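Local coordinates for actinorhodin polyketide putative beta-ketoacyl synthase 2 (Streptomyces coelicolor A3, PDB 1TQY), which serves as the chain length factor of the actinorhodin polyketide synthase, belongs to the beta-ketoacyl-ACP synthase family and probably takes part in building the polyketide chain, at residues Ala279-Ala284 against Ala314-Ala319. Numbering follows the deposited sequence.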
# COMPACT_ATOMS: atom_id res chain seq x y z
N ALA B 279 -13.35 20.53 1.65
CA ALA B 279 -12.36 19.49 1.89
C ALA B 279 -12.85 18.62 3.03
O ALA B 279 -13.75 19.02 3.76
CB ALA B 279 -11.02 20.11 2.25
N GLY B 280 -12.26 17.44 3.17
CA GLY B 280 -12.67 16.53 4.23
C GLY B 280 -11.76 16.50 5.45
O GLY B 280 -11.87 15.59 6.26
N LEU B 281 -10.88 17.49 5.60
CA LEU B 281 -9.97 17.53 6.74
C LEU B 281 -10.73 17.73 8.06
O LEU B 281 -10.42 17.09 9.07
CB LEU B 281 -8.93 18.65 6.57
CG LEU B 281 -7.92 18.88 7.71
CD1 LEU B 281 -7.17 17.58 7.98
CD2 LEU B 281 -6.93 19.99 7.34
N GLU B 282 -11.71 18.63 8.04
CA GLU B 282 -12.49 18.90 9.25
C GLU B 282 -13.17 17.59 9.66
O GLU B 282 -13.08 17.18 10.81
CB GLU B 282 -13.55 19.98 8.99
CG GLU B 282 -14.38 20.35 10.22
CD GLU B 282 -15.56 21.27 9.89
OE1 GLU B 282 -16.37 21.55 10.80
OE2 GLU B 282 -15.67 21.70 8.72
N ARG B 283 -13.81 16.93 8.70
CA ARG B 283 -14.49 15.67 9.00
C ARG B 283 -13.54 14.63 9.62
O ARG B 283 -13.89 13.99 10.61
CB ARG B 283 -15.15 15.09 7.74
CG ARG B 283 -15.88 13.76 7.99
CD ARG B 283 -16.85 13.36 6.87
NE ARG B 283 -16.18 12.92 5.64
CZ ARG B 283 -15.75 13.74 4.68
NH1 ARG B 283 -15.93 15.05 4.81
NH2 ARG B 283 -15.15 13.25 3.61
N ALA B 284 -12.34 14.48 9.05
CA ALA B 284 -11.38 13.52 9.58
C ALA B 284 -11.08 13.83 11.05
O ALA B 284 -11.07 12.93 11.90
CB ALA B 284 -10.07 13.57 8.77
N ALA B 314 -4.04 27.73 4.17
CA ALA B 314 -5.31 28.39 4.42
C ALA B 314 -6.41 27.37 4.61
O ALA B 314 -7.25 27.51 5.51
CB ALA B 314 -5.65 29.32 3.26
N ALA B 315 -6.41 26.32 3.79
CA ALA B 315 -7.43 25.28 3.94
C ALA B 315 -7.29 24.61 5.30
O ALA B 315 -8.27 24.44 6.02
CB ALA B 315 -7.29 24.22 2.83
N GLU B 316 -6.06 24.24 5.66
CA GLU B 316 -5.84 23.60 6.95
C GLU B 316 -6.17 24.47 8.16
O GLU B 316 -6.76 24.00 9.13
CB GLU B 316 -4.40 23.11 7.08
CG GLU B 316 -4.11 22.56 8.47
CD GLU B 316 -2.84 21.74 8.55
OE1 GLU B 316 -1.80 22.20 8.04
OE2 GLU B 316 -2.90 20.63 9.12
N ALA B 317 -5.77 25.74 8.11
CA ALA B 317 -6.02 26.67 9.21
C ALA B 317 -7.53 26.83 9.39
O ALA B 317 -8.03 27.00 10.49
CB ALA B 317 -5.39 28.01 8.90
N ARG B 318 -8.24 26.77 8.27
CA ARG B 318 -9.68 26.92 8.27
C ARG B 318 -10.34 25.68 8.91
O ARG B 318 -11.27 25.82 9.71
CB ARG B 318 -10.16 27.15 6.84
CG ARG B 318 -11.55 27.73 6.68
CD ARG B 318 -11.65 28.51 5.37
NE ARG B 318 -11.23 27.74 4.21
CZ ARG B 318 -10.33 28.13 3.31
NH1 ARG B 318 -9.72 29.30 3.43
NH2 ARG B 318 -10.02 27.35 2.28
N ALA B 319 -9.85 24.48 8.60
CA ALA B 319 -10.44 23.29 9.20
C ALA B 319 -10.17 23.26 10.69
O ALA B 319 -11.06 22.95 11.49
CB ALA B 319 -9.88 22.02 8.54
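L281, directly after the N-cap residue G280 in the first turn of helix 281-292, reaches across to E316 and A319 on one face of helix 310-324. With CG anti to the backbone N (chi1 178°) and CD2 continuing the extended line from CA through CG, this methyl rather than CD1 meets the neighbouring helix. There CD2 sits 3.8 Å from A319 CB and equally near E316 CA, in the notch between two residues three apart on the same helix. CD2 also rests against the aliphatic part of E316, 4.0 Å from both its CB and its CG. The E316 carboxylate lies beyond this apolar patch, gripped by the backbone N-H groups of D305 and G306, so a buried acid is satisfied while its CB and CG serve as packing surface. Both helices belong to the C-terminal half of the five-layered alpha-beta-alpha-beta-alpha thiolase fold. One residue on, at E282, the backbones come nearest, with its CA 4.8 Å from that of A319. The A319 methyl points toward helix 281-292 here, its CB 3.9 Å from E282 N and 4.2 Å from E282 CB. Beyond CB the extended E282 chain takes its carboxylate to a salt bridge with R286.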